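Local coordinates for protein cytolethal distending toxin subunit B (Escherichia coli, PDB 2F1N) that acts as the DNA-nicking endonuclease of the tripartite cytolethal distending toxin, very probably damaging host DNA and so causing G2/M cell cycle arrest, at residues Leu159-Tyr164 / Val199-Ala204; Leu178-Leu183 / Tyr223-Asn228; Leu80-Ser85 / Val93-Ser98; Ala47-Ala52 / Val112-Ala117; Pro210-Gln215 / Ala239-Gly244. All coordinates share one frame; numbering follows the deposited sequence.

Interaction 1. Residues Leu159-Tyr164 / Val199-Ala204; sequences LVEEVY and VPVRRA
Glu161 OE2 accepts a hydrogen bond from the backbone N of Thr198, just ahead of helix 199-203, and Glu161 CG lies 4.0 Å from Val201 CG2 within that helix. No hydrogen bond joins 159-164 to 199-204 directly, and the rest of the contact is apolar. Val201 is its pivot, with its two methyls serving different partners. CG2 sits 3.5 Å from Tyr164 CD2 and makes a CH-pi contact over one face of the phenol ring, 24° off the normal through the centroid and offset toward the rim. CG1 faces the other way along helix 156-168 and meets CG1 of Val160 at 3.9 Å. The two helices are steeply crossed, at 77° with 10.5 Å between the segment axes. Helix 156-168 packs against the six-stranded sheet of the DNase I-like sandwich, Val160 also touching Ile182 and Tyr164 also touching Trp180, while residues 199-203 belong to the nuclear localization signal and form a short helix beside it, followed by Ala204, which is backbone-bonded to Asn228 of the sheet. Tyr164 reaches this short helix because its CG stands anti to the backbone N (chi1 166°), which swings the ring out alongside Val201. CE1 then approaches CB of Ala204 at 3.7 Å, and at the far end of the ring OH comes within 3.9 Å of CB in the exposed Pro200.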
# COMPACT_ATOMS: atom_id res chain seq x y z
N LEU A 159 3.40 12.62 -4.24
CA LEU A 159 3.73 11.31 -3.66
C LEU A 159 4.33 10.35 -4.69
O LEU A 159 5.32 9.66 -4.41
CB LEU A 159 2.49 10.65 -3.04
CG LEU A 159 2.04 11.39 -1.77
CD1 LEU A 159 0.58 10.93 -1.35
CD2 LEU A 159 3.03 11.18 -0.62
N VAL A 160 3.72 10.29 -5.86
CA VAL A 160 4.20 9.38 -6.91
C VAL A 160 5.59 9.86 -7.32
O VAL A 160 6.51 9.03 -7.51
CB VAL A 160 3.29 9.34 -8.14
CG1 VAL A 160 3.90 8.45 -9.26
CG2 VAL A 160 1.90 8.79 -7.77
N GLU A 161 5.73 11.17 -7.49
CA GLU A 161 7.01 11.75 -7.89
C GLU A 161 8.13 11.49 -6.85
O GLU A 161 9.31 11.22 -7.22
CB GLU A 161 6.87 13.22 -8.26
CG GLU A 161 5.98 13.40 -9.49
CD GLU A 161 5.38 14.78 -9.67
OE1 GLU A 161 5.53 15.64 -8.78
OE2 GLU A 161 4.71 14.97 -10.72
N GLU A 162 7.77 11.55 -5.58
CA GLU A 162 8.72 11.22 -4.52
C GLU A 162 9.27 9.79 -4.64
O GLU A 162 10.46 9.58 -4.46
CB GLU A 162 8.18 11.46 -3.12
CG GLU A 162 9.27 11.28 -2.03
CD GLU A 162 8.90 11.84 -0.67
OE1 GLU A 162 7.96 11.36 -0.05
OE2 GLU A 162 9.59 12.77 -0.19
N VAL A 163 8.41 8.82 -4.95
CA VAL A 163 8.86 7.43 -5.08
C VAL A 163 9.74 7.31 -6.31
O VAL A 163 10.80 6.71 -6.25
CB VAL A 163 7.66 6.46 -5.23
CG1 VAL A 163 8.16 5.04 -5.55
CG2 VAL A 163 6.81 6.47 -3.92
N TYR A 164 9.31 7.87 -7.43
CA TYR A 164 10.14 7.80 -8.64
C TYR A 164 11.54 8.41 -8.37
O TYR A 164 12.58 7.84 -8.74
CB TYR A 164 9.46 8.66 -9.73
CG TYR A 164 10.35 8.94 -10.92
CD1 TYR A 164 10.48 8.02 -11.95
CD2 TYR A 164 11.03 10.16 -11.02
CE1 TYR A 164 11.27 8.32 -13.07
CE2 TYR A 164 11.84 10.44 -12.10
CZ TYR A 164 11.96 9.52 -13.12
OH TYR A 164 12.75 9.84 -14.22
N VAL A 199 6.28 14.68 -17.27
CA VAL A 199 6.50 13.82 -18.42
C VAL A 199 7.39 12.59 -18.11
O VAL A 199 7.03 11.49 -18.46
CB VAL A 199 7.16 14.59 -19.58
CG1 VAL A 199 7.47 13.62 -20.73
CG2 VAL A 199 6.28 15.76 -19.98
N PRO A 200 8.54 12.76 -17.48
CA PRO A 200 9.38 11.58 -17.21
C PRO A 200 8.68 10.58 -16.28
O PRO A 200 8.83 9.39 -16.50
CB PRO A 200 10.59 12.17 -16.54
CG PRO A 200 10.62 13.54 -17.13
CD PRO A 200 9.18 14.00 -17.00
N VAL A 201 7.89 11.04 -15.31
CA VAL A 201 7.23 10.09 -14.41
C VAL A 201 6.10 9.36 -15.14
O VAL A 201 5.92 8.15 -14.98
CB VAL A 201 6.72 10.77 -13.11
CG1 VAL A 201 5.83 9.82 -12.33
CG2 VAL A 201 7.92 11.25 -12.28
N ARG A 202 5.33 10.09 -15.96
CA ARG A 202 4.35 9.45 -16.86
C ARG A 202 4.91 8.32 -17.74
O ARG A 202 4.28 7.27 -17.90
CB ARG A 202 3.70 10.51 -17.74
CG ARG A 202 2.84 11.47 -16.94
CD ARG A 202 2.11 12.47 -17.80
NE ARG A 202 1.59 11.80 -18.98
CZ ARG A 202 1.20 12.44 -20.07
NH1 ARG A 202 1.27 13.77 -20.10
NH2 ARG A 202 0.73 11.75 -21.11
N ARG A 203 6.09 8.54 -18.29
CA ARG A 203 6.71 7.60 -19.21
C ARG A 203 7.35 6.46 -18.45
O ARG A 203 7.70 5.43 -19.04
CB ARG A 203 7.81 8.30 -20.04
CG ARG A 203 7.30 9.31 -21.10
CD ARG A 203 5.98 8.94 -21.79
NE ARG A 203 5.43 10.05 -22.59
CZ ARG A 203 4.16 10.47 -22.53
NH1 ARG A 203 3.29 9.89 -21.71
NH2 ARG A 203 3.78 11.48 -23.29
N ALA A 204 7.49 6.65 -17.14
CA ALA A 204 8.15 5.67 -16.28
C ALA A 204 7.18 4.92 -15.36
O ALA A 204 7.62 4.17 -14.49
CB ALA A 204 9.26 6.38 -15.43

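Interaction 2. Residues Leu178-Leu183 / Tyr223-Asn228; sequences LNWMIL and YAVAGN
Trp180 lays one face of its indole over the backbone of Gly227 on the facing strand. The six-membered ring is centred on CA of Gly227, 3.6 Å from the centroid and only 3° off the ring normal, a CH-pi contact. CG of Trp180 takes the crowded position between backbone N and carbonyl carbon (chi1 46°), which folds the indole across to the neighbouring strand, while NE1 hydrogen-bonds with Ser229 OG. Trp180 and Gly227 form a hydrogen-bonded pair, with Gly227 N reaching Trp180 O at 2.8 Å. CZ3 of the same ring approaches CG1 of Val225 at 4.2 Å. On the other face of the sheet, CD2 of Leu183 meets CB of Ala224 at 3.7 Å, and the extended start of Met181 brings SD to the same methyl. At the strand end the amides of Asn179 and Asn228 are turned 66° apart: Asn228 ND2 donates to Asn179 OD1 over 2.9 Å, from above the carbonyl plane, and also to Ala177 O. Asn228 OD1 accepts from the backbone N of Val230 and Ala231, and Asn179 ND2 binds Asp12. An aromatic ring covering a cross-strand glycine is a recognised antiparallel pairing, here inside the six-stranded sheet of the DNase I-like sandwich.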
# COMPACT_ATOMS: atom_id res chain seq x y z
N LEU A 178 14.82 -0.97 -9.41
CA LEU A 178 13.79 -1.79 -8.76
C LEU A 178 12.42 -1.51 -9.40
O LEU A 178 12.12 -0.39 -9.86
CB LEU A 178 13.75 -1.46 -7.25
CG LEU A 178 14.98 -1.85 -6.40
CD1 LEU A 178 14.86 -1.24 -4.95
CD2 LEU A 178 15.19 -3.40 -6.32
N ASN A 179 11.59 -2.54 -9.50
CA ASN A 179 10.22 -2.32 -9.92
C ASN A 179 9.42 -1.93 -8.70
O ASN A 179 9.41 -2.67 -7.74
CB ASN A 179 9.64 -3.59 -10.53
CG ASN A 179 10.36 -3.96 -11.83
OD1 ASN A 179 10.43 -3.16 -12.73
ND2 ASN A 179 10.90 -5.18 -11.90
N TRP A 180 8.76 -0.78 -8.76
CA TRP A 180 7.99 -0.31 -7.59
C TRP A 180 6.50 -0.22 -7.86
O TRP A 180 6.05 -0.04 -9.02
CB TRP A 180 8.54 1.02 -7.08
CG TRP A 180 8.83 2.10 -8.09
CD1 TRP A 180 10.07 2.39 -8.61
CD2 TRP A 180 7.93 3.07 -8.66
NE1 TRP A 180 9.98 3.47 -9.46
CE2 TRP A 180 8.69 3.92 -9.50
CE3 TRP A 180 6.53 3.33 -8.51
CZ2 TRP A 180 8.14 5.00 -10.23
CZ3 TRP A 180 5.97 4.42 -9.24
CH2 TRP A 180 6.78 5.25 -10.06
N MET A 181 5.70 -0.34 -6.78
CA MET A 181 4.27 -0.22 -6.92
C MET A 181 3.78 0.59 -5.73
O MET A 181 4.12 0.25 -4.61
CB MET A 181 3.58 -1.58 -6.93
CG MET A 181 2.11 -1.39 -7.26
SD MET A 181 1.12 -2.90 -7.28
CE MET A 181 1.99 -3.87 -8.51
N ILE A 182 3.02 1.64 -6.01
CA ILE A 182 2.40 2.43 -4.93
C ILE A 182 0.90 2.07 -4.88
O ILE A 182 0.17 2.23 -5.87
CB ILE A 182 2.54 3.93 -5.22
CG1 ILE A 182 4.01 4.32 -5.56
CG2 ILE A 182 2.02 4.72 -3.99
CD1 ILE A 182 4.19 5.75 -6.13
N LEU A 183 0.44 1.59 -3.73
CA LEU A 183 -0.95 1.12 -3.58
C LEU A 183 -1.58 2.04 -2.57
O LEU A 183 -1.03 2.24 -1.49
CB LEU A 183 -0.92 -0.28 -2.98
CG LEU A 183 -0.40 -1.38 -3.92
CD1 LEU A 183 0.31 -2.54 -3.15
CD2 LEU A 183 -1.63 -1.91 -4.67
N TYR A 223 -6.27 2.67 -5.82
CA TYR A 223 -5.73 1.93 -6.96
C TYR A 223 -4.22 1.86 -6.83
O TYR A 223 -3.69 2.08 -5.73
CB TYR A 223 -6.23 2.60 -8.28
CG TYR A 223 -6.07 4.10 -8.37
CD1 TYR A 223 -4.89 4.66 -8.88
CD2 TYR A 223 -7.12 4.98 -7.99
CE1 TYR A 223 -4.74 6.07 -8.97
CE2 TYR A 223 -6.97 6.39 -8.04
CZ TYR A 223 -5.81 6.92 -8.55
OH TYR A 223 -5.66 8.26 -8.61
N ALA A 224 -3.53 1.53 -7.93
CA ALA A 224 -2.07 1.30 -7.89
C ALA A 224 -1.34 2.07 -8.98
O ALA A 224 -1.91 2.31 -10.05
CB ALA A 224 -1.72 -0.20 -7.99
N VAL A 225 -0.08 2.45 -8.70
CA VAL A 225 0.80 3.01 -9.74
C VAL A 225 2.03 2.14 -9.77
O VAL A 225 2.72 2.04 -8.76
CB VAL A 225 1.20 4.50 -9.43
CG1 VAL A 225 2.09 5.06 -10.58
CG2 VAL A 225 -0.04 5.39 -9.16
N ALA A 226 2.33 1.49 -10.90
CA ALA A 226 3.52 0.64 -11.05
C ALA A 226 4.55 1.42 -11.85
O ALA A 226 4.19 2.16 -12.77
CB ALA A 226 3.16 -0.68 -11.80
N GLY A 227 5.81 1.29 -11.48
CA GLY A 227 6.82 2.04 -12.19
C GLY A 227 8.22 1.50 -12.06
O GLY A 227 8.46 0.53 -11.34
N ASN A 228 9.15 2.11 -12.79
CA ASN A 228 10.56 1.79 -12.70
C ASN A 228 11.34 3.03 -13.11
O ASN A 228 11.09 3.62 -14.18
CB ASN A 228 10.92 0.62 -13.64
CG ASN A 228 12.32 0.15 -13.42
OD1 ASN A 228 13.31 0.90 -13.58
ND2 ASN A 228 12.44 -1.12 -13.01
O HOH W 1 7.32 -1.69 -12.91

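Interaction 3. Residues Leu80-Ser85 / Val93-Ser98; sequences LIWNLS and VYIYFS
Strands 78-83 and 92-98 form a beta hairpin near one end of the eight-stranded sheet, with Leu80 facing Ile95 and Trp82 facing Val93 as hydrogen-bonded antiparallel pairs. Leu80 N donates to Ile95 O over 2.8 Å, and Trp82 N donates to Val93 O over 2.8 Å. Trp82 runs alongside Val93, with CE3, on the benzo side of the indole, touching CG2 of Val93 at 3.6 Å. Ile95 comes to the same CE3 with CD1, 3.7 Å away. Beyond the strand end Leu84 bridges the two strands: its CD2 sits over the centre of the Trp82 ring, 3.5 Å above the plane, and its CD1 meets CG1 of Val93 at 3.7 Å. Helix 31-42 packs on the face carrying Trp82, Val93 and Ile95, Ile42 reaching Trp82, Leu84 and Val93. On the other face the non-hydrogen-bonded pair Ile81 and Tyr94 run alongside each other, CG1 of Ile81 lying 3.3 Å from Tyr94 CE2. Beyond the four main-chain bonds the side-chain contacts are almost all apolar: the backbone fixes the register, and the side chains facing helix 31-42 fill the layer between the sheet and that helix.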
# COMPACT_ATOMS: atom_id res chain seq x y z
N LEU A 80 6.16 -6.00 12.90
CA LEU A 80 5.51 -6.95 13.80
C LEU A 80 5.33 -8.32 13.14
O LEU A 80 5.12 -8.39 11.92
CB LEU A 80 4.13 -6.41 14.28
CG LEU A 80 3.97 -4.88 14.37
CD1 LEU A 80 2.46 -4.48 14.36
CD2 LEU A 80 4.63 -4.35 15.64
N ILE A 81 5.44 -9.40 13.91
CA ILE A 81 5.08 -10.69 13.40
C ILE A 81 3.71 -11.05 13.92
O ILE A 81 3.41 -10.89 15.12
CB ILE A 81 6.17 -11.78 13.72
CG1 ILE A 81 7.35 -11.55 12.79
CG2 ILE A 81 5.66 -13.22 13.39
CD1 ILE A 81 8.64 -12.38 13.10
N TRP A 82 2.88 -11.57 13.02
CA TRP A 82 1.49 -11.89 13.35
C TRP A 82 1.29 -13.36 13.05
O TRP A 82 1.27 -13.80 11.88
CB TRP A 82 0.52 -10.98 12.56
CG TRP A 82 -0.95 -11.11 12.89
CD1 TRP A 82 -1.54 -11.62 14.04
CD2 TRP A 82 -2.03 -10.69 12.04
NE1 TRP A 82 -2.91 -11.52 13.94
CE2 TRP A 82 -3.24 -10.94 12.73
CE3 TRP A 82 -2.08 -10.08 10.77
CZ2 TRP A 82 -4.50 -10.64 12.17
CZ3 TRP A 82 -3.36 -9.74 10.22
CH2 TRP A 82 -4.53 -10.03 10.94
N ASN A 83 1.17 -14.14 14.13
CA ASN A 83 1.02 -15.60 13.98
C ASN A 83 -0.44 -15.89 13.70
O ASN A 83 -1.29 -15.49 14.48
CB ASN A 83 1.48 -16.33 15.26
CG ASN A 83 1.62 -17.85 15.07
OD1 ASN A 83 0.95 -18.45 14.24
ND2 ASN A 83 2.48 -18.48 15.85
N LEU A 84 -0.73 -16.56 12.59
CA LEU A 84 -2.12 -16.69 12.13
C LEU A 84 -2.69 -18.08 12.42
O LEU A 84 -3.91 -18.26 12.42
CB LEU A 84 -2.24 -16.41 10.63
CG LEU A 84 -1.91 -14.98 10.16
CD1 LEU A 84 -2.00 -14.87 8.66
CD2 LEU A 84 -2.90 -13.97 10.81
N SER A 85 -1.81 -19.06 12.61
CA SER A 85 -2.19 -20.47 12.78
C SER A 85 -0.92 -21.30 12.79
O SER A 85 0.12 -20.82 12.37
CB SER A 85 -3.09 -20.98 11.64
OG SER A 85 -3.49 -22.35 11.82
N VAL A 93 2.46 -13.80 9.23
CA VAL A 93 2.69 -12.71 8.29
C VAL A 93 3.45 -11.60 9.02
O VAL A 93 3.44 -11.55 10.27
CB VAL A 93 1.38 -12.15 7.65
CG1 VAL A 93 0.71 -13.20 6.68
CG2 VAL A 93 0.42 -11.59 8.72
N TYR A 94 4.06 -10.71 8.25
CA TYR A 94 4.79 -9.56 8.79
C TYR A 94 3.97 -8.30 8.58
O TYR A 94 3.39 -8.08 7.52
CB TYR A 94 6.16 -9.41 8.06
CG TYR A 94 7.15 -10.46 8.51
CD1 TYR A 94 7.15 -11.72 7.95
CD2 TYR A 94 8.07 -10.14 9.50
CE1 TYR A 94 8.06 -12.71 8.39
CE2 TYR A 94 8.98 -11.07 9.93
CZ TYR A 94 8.99 -12.35 9.35
OH TYR A 94 9.90 -13.29 9.77
N ILE A 95 3.87 -7.45 9.62
CA ILE A 95 3.18 -6.17 9.48
C ILE A 95 4.16 -5.04 9.64
O ILE A 95 4.96 -5.04 10.59
CB ILE A 95 2.06 -6.02 10.59
CG1 ILE A 95 1.03 -7.17 10.49
CG2 ILE A 95 1.35 -4.66 10.40
CD1 ILE A 95 -0.04 -7.08 11.65
N TYR A 96 4.12 -4.05 8.75
CA TYR A 96 4.99 -2.87 8.92
C TYR A 96 4.01 -1.76 9.20
O TYR A 96 3.12 -1.44 8.37
CB TYR A 96 5.82 -2.62 7.62
CG TYR A 96 6.70 -3.81 7.45
CD1 TYR A 96 7.94 -3.87 8.11
CD2 TYR A 96 6.24 -4.95 6.76
CE1 TYR A 96 8.75 -5.02 8.04
CE2 TYR A 96 7.02 -6.12 6.72
CZ TYR A 96 8.27 -6.14 7.35
OH TYR A 96 9.03 -7.30 7.34
N PHE A 97 4.12 -1.21 10.40
CA PHE A 97 3.05 -0.32 10.89
C PHE A 97 3.60 1.05 11.23
O PHE A 97 4.60 1.13 11.96
CB PHE A 97 2.36 -0.96 12.11
CG PHE A 97 0.98 -0.41 12.36
CD1 PHE A 97 0.82 0.77 13.02
CD2 PHE A 97 -0.16 -1.10 11.90
CE1 PHE A 97 -0.45 1.32 13.23
CE2 PHE A 97 -1.46 -0.55 12.12
CZ PHE A 97 -1.57 0.66 12.77
N SER A 98 2.93 2.11 10.77
CA SER A 98 3.35 3.47 11.14
C SER A 98 2.21 4.17 11.84
O SER A 98 1.21 4.46 11.21
CB SER A 98 3.72 4.32 9.93
OG SER A 98 4.82 3.73 9.29

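Interaction 4. Residues Ala47-Ala52 / Val112-Ala117; sequences AVDILA and VSNRRA
Residues 49-51 pair antiparallel with 112-114, Leu51 and Val112 forming a hydrogen-bonded pair in which Val112 N reaches Leu51 O at 2.8 Å and Leu51 N reaches Val112 O at 2.9 Å. The pairing continues past the end of strand 109-113, since Asn114 N still donates to Asp49 O over 3.0 Å. The same oxygen receives a CA-H...O contact from Ser113. Between these bonds Ile50 and Ser113 make a non-hydrogen-bonded pair, with CG1 of Ile50 4.2 Å from CB of Ser113. This face is covered by the second sheet of the sandwich, through Ile138 and Ile136. Leu51 and Val112 project to the other face, where Val38 and Ile42 of helix 31-42 receive them. The polar side chains meet at the strand end. Asn114 turns its CG to lie between backbone N and carbonyl carbon (chi1 58°), bringing the amide back over Asp49, where ND2 donates to OD1 over 2.9 Å. That bond uses the anti lone pair of OD1 and lies close to the amide plane, although carboxylate and amide are inclined at 49°. Asp49 OD2 accepts from the backbone N of Arg17. With a donor on each oxygen, the carboxylate is held in rotation, and the two N-H donors probably help to stabilise its negative charge.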
# COMPACT_ATOMS: atom_id res chain seq x y z
N ALA A 47 -5.36 -15.81 -1.15
CA ALA A 47 -4.68 -14.83 -0.28
C ALA A 47 -3.86 -13.87 -1.09
O ALA A 47 -3.17 -14.28 -2.03
CB ALA A 47 -3.78 -15.53 0.71
N VAL A 48 -3.90 -12.59 -0.72
CA VAL A 48 -2.91 -11.69 -1.32
C VAL A 48 -1.57 -11.79 -0.59
O VAL A 48 -1.56 -12.09 0.60
CB VAL A 48 -3.41 -10.25 -1.42
CG1 VAL A 48 -4.86 -10.22 -2.01
CG2 VAL A 48 -3.36 -9.55 -0.09
N ASP A 49 -0.47 -11.56 -1.32
CA ASP A 49 0.90 -11.57 -0.78
C ASP A 49 1.23 -10.28 -0.03
O ASP A 49 1.92 -10.32 1.00
CB ASP A 49 1.87 -11.74 -1.95
CG ASP A 49 1.58 -13.01 -2.73
OD1 ASP A 49 1.50 -14.09 -2.08
OD2 ASP A 49 1.38 -13.02 -3.99
N ILE A 50 0.75 -9.16 -0.56
CA ILE A 50 1.04 -7.86 0.06
C ILE A 50 -0.28 -7.10 0.12
O ILE A 50 -0.99 -7.01 -0.88
CB ILE A 50 2.10 -7.09 -0.74
CG1 ILE A 50 3.45 -7.81 -0.56
CG2 ILE A 50 2.27 -5.66 -0.16
CD1 ILE A 50 4.43 -7.55 -1.59
N LEU A 51 -0.62 -6.60 1.31
CA LEU A 51 -1.74 -5.71 1.46
C LEU A 51 -1.26 -4.33 2.00
O LEU A 51 -0.63 -4.24 3.07
CB LEU A 51 -2.78 -6.30 2.44
CG LEU A 51 -3.98 -5.40 2.80
CD1 LEU A 51 -4.87 -5.12 1.55
CD2 LEU A 51 -4.76 -6.01 3.97
N ALA A 52 -1.63 -3.26 1.27
CA ALA A 52 -1.39 -1.91 1.73
C ALA A 52 -2.65 -1.46 2.44
O ALA A 52 -3.78 -1.64 1.94
CB ALA A 52 -1.08 -0.96 0.54
N VAL A 112 1.12 -5.30 5.03
CA VAL A 112 1.14 -6.66 5.55
C VAL A 112 1.71 -7.55 4.45
O VAL A 112 1.31 -7.42 3.27
CB VAL A 112 -0.28 -7.13 5.86
CG1 VAL A 112 -0.24 -8.46 6.67
CG2 VAL A 112 -1.04 -6.03 6.65
N SER A 113 2.65 -8.39 4.82
CA SER A 113 3.30 -9.24 3.79
C SER A 113 3.54 -10.65 4.25
O SER A 113 3.92 -10.88 5.38
CB SER A 113 4.64 -8.67 3.36
OG SER A 113 5.24 -7.99 4.40
N ASN A 114 3.38 -11.60 3.34
CA ASN A 114 3.65 -13.01 3.73
C ASN A 114 5.13 -13.40 3.64
O ASN A 114 5.49 -14.56 3.92
CB ASN A 114 2.80 -13.99 2.93
CG ASN A 114 2.97 -13.87 1.44
OD1 ASN A 114 3.92 -13.29 0.93
ND2 ASN A 114 2.06 -14.52 0.71
N ARG A 115 5.97 -12.41 3.32
CA ARG A 115 7.42 -12.57 3.38
C ARG A 115 8.01 -11.42 4.22
O ARG A 115 7.57 -10.28 4.08
CB ARG A 115 8.01 -12.53 1.95
CG ARG A 115 7.55 -13.71 1.07
CD ARG A 115 8.28 -13.87 -0.30
NE ARG A 115 9.71 -14.26 -0.19
CZ ARG A 115 10.28 -15.37 -0.72
NH1 ARG A 115 9.57 -16.28 -1.39
NH2 ARG A 115 11.59 -15.59 -0.56
N ARG A 116 9.01 -11.70 5.03
CA ARG A 116 9.73 -10.60 5.67
C ARG A 116 10.28 -9.61 4.66
O ARG A 116 10.88 -10.01 3.63
CB ARG A 116 10.86 -11.15 6.54
CG ARG A 116 11.81 -10.11 7.20
CD ARG A 116 13.04 -10.82 7.90
NE ARG A 116 13.90 -9.90 8.68
CZ ARG A 116 14.87 -9.12 8.19
NH1 ARG A 116 15.17 -9.11 6.89
NH2 ARG A 116 15.53 -8.31 9.01
N ALA A 117 10.16 -8.33 4.97
CA ALA A 117 10.72 -7.31 4.08
C ALA A 117 12.24 -7.44 4.05
O ALA A 117 12.87 -7.55 5.11
CB ALA A 117 10.36 -5.90 4.62

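Interaction 5. Residues Pro210-Gln215 / Ala239-Gly244; sequences PAAATQ and AGIVYG
Ile241 meets Pro210 where the loop between strands 205-208 and 222-228 of one sheet of the DNase I-like sandwich packs against strand 237-241, an outermost strand of the other sheet. CD1 of Ile241 meets three residues of the loop, 3.7 Å from Pro210 CG, 3.6 Å from the carbonyl O of Ala213 and 4.0 Å from CG2 of Thr214. The loop thus curls round the end of this side chain, and CG1 just behind it meets CB of Ala212 at 3.9 Å. A bend at the second torsion (chi2 -51°) brings CD1 toward the loop, although the side chain does not leave its backbone in that direction. Two residues earlier, CB of Ala239 packs against the proline ring, nearest to N at 3.5 Å. Further out, Val257 of the adjacent strand touches Pro210, Thr214, Ala239 and Ile241 alike. Thr214 is positioned by its hydroxyl, which bonds to Asp222 OD2 and to the backbone N of Leu221. From Ile241 to Gly244 the chain makes a type II beta turn. No direct hydrogen bond joins the segments; a water connects them instead, donating to Ala239 O at 2.8 Å and accepting from Ala211 N at 3.0 Å.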
# COMPACT_ATOMS: atom_id res chain seq x y z
N PRO A 210 -9.31 -0.01 -11.09
CA PRO A 210 -10.47 -0.84 -11.44
C PRO A 210 -11.51 -0.02 -12.22
O PRO A 210 -11.58 1.19 -12.15
CB PRO A 210 -11.01 -1.29 -10.08
CG PRO A 210 -10.71 -0.13 -9.14
CD PRO A 210 -9.37 0.46 -9.69
N ALA A 211 -12.34 -0.71 -13.00
CA ALA A 211 -13.34 -0.00 -13.75
C ALA A 211 -14.46 0.62 -12.86
O ALA A 211 -15.10 1.67 -13.20
CB ALA A 211 -13.87 -0.88 -14.85
N ALA A 212 -14.62 0.05 -11.67
CA ALA A 212 -15.70 0.41 -10.77
C ALA A 212 -15.26 1.42 -9.74
O ALA A 212 -14.06 1.65 -9.58
CB ALA A 212 -16.23 -0.86 -10.09
N ALA A 213 -16.24 2.00 -9.03
CA ALA A 213 -15.98 2.87 -7.92
C ALA A 213 -15.37 2.07 -6.77
O ALA A 213 -15.64 0.84 -6.65
CB ALA A 213 -17.26 3.49 -7.47
N THR A 214 -14.56 2.76 -5.97
CA THR A 214 -13.86 2.08 -4.86
C THR A 214 -14.36 2.60 -3.53
O THR A 214 -13.88 2.18 -2.47
CB THR A 214 -12.31 2.25 -4.91
OG1 THR A 214 -11.98 3.63 -4.72
CG2 THR A 214 -11.75 1.89 -6.24
N GLN A 215 -15.32 3.50 -3.59
CA GLN A 215 -15.98 3.96 -2.39
C GLN A 215 -17.45 4.21 -2.65
O GLN A 215 -17.94 4.05 -3.77
CB GLN A 215 -15.26 5.14 -1.68
CG GLN A 215 -14.88 6.34 -2.53
CD GLN A 215 -14.99 7.65 -1.69
OE1 GLN A 215 -14.45 7.75 -0.57
NE2 GLN A 215 -15.68 8.61 -2.22
N ALA A 239 -6.52 -4.26 -12.13
CA ALA A 239 -7.12 -4.03 -10.79
C ALA A 239 -8.60 -4.40 -10.77
O ALA A 239 -9.31 -4.18 -11.76
CB ALA A 239 -6.98 -2.56 -10.42
N GLY A 240 -9.09 -4.92 -9.65
CA GLY A 240 -10.52 -5.16 -9.54
C GLY A 240 -10.99 -4.98 -8.11
O GLY A 240 -10.15 -4.87 -7.20
N ILE A 241 -12.31 -4.96 -7.91
CA ILE A 241 -12.83 -4.79 -6.56
C ILE A 241 -12.85 -6.16 -5.89
O ILE A 241 -13.48 -7.10 -6.42
CB ILE A 241 -14.24 -4.17 -6.58
CG1 ILE A 241 -14.30 -2.86 -7.38
CG2 ILE A 241 -14.71 -3.96 -5.10
CD1 ILE A 241 -13.21 -1.81 -6.96
N VAL A 242 -12.10 -6.34 -4.78
CA VAL A 242 -12.14 -7.62 -4.09
C VAL A 242 -13.54 -7.66 -3.42
O VAL A 242 -13.93 -6.69 -2.79
CB VAL A 242 -11.08 -7.77 -2.97
CG1 VAL A 242 -11.14 -9.20 -2.40
CG2 VAL A 242 -9.66 -7.47 -3.50
N TYR A 243 -14.24 -8.77 -3.53
CA TYR A 243 -15.64 -8.85 -3.08
C TYR A 243 -16.63 -7.98 -3.88
O TYR A 243 -17.71 -7.65 -3.37
CB TYR A 243 -15.77 -8.52 -1.55
CG TYR A 243 -14.68 -9.16 -0.69
CD1 TYR A 243 -14.38 -10.51 -0.81
CD2 TYR A 243 -13.94 -8.39 0.22
CE1 TYR A 243 -13.36 -11.12 -0.03
CE2 TYR A 243 -12.94 -8.97 0.99
CZ TYR A 243 -12.65 -10.32 0.87
OH TYR A 243 -11.65 -10.89 1.64
N GLY A 244 -16.28 -7.59 -5.10
CA GLY A 244 -17.17 -6.76 -5.90
C GLY A 244 -18.48 -7.47 -6.19
O GLY A 244 -19.52 -6.81 -6.38
O HOH W 2 -11.79 -3.69 -13.04

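The five contacts sample both sheets of the DNase I-like sandwich. Interactions 3 and 4 lie in the eight-stranded sheet, their centres 9 Å apart, joined through neighbouring strands 92-98 and 109-113; the hairpin of interaction 3 falls within the chain span that interaction 4 closes. Interaction 2 belongs to the six-stranded sheet, and Leu183 packs on Ala52 of interaction 4 between the sheets. Interaction 1 lies outside that second sheet, its centre about 10 Å from that of interaction 2 and about 30 Å from that of interaction 3. Interaction 5 joins the loop after strand 205-208 to outer strand 237-241 of the other sheet. Segments of interaction 2 alternate with those of interactions 1 and 5, while 1 closes before 5 opens.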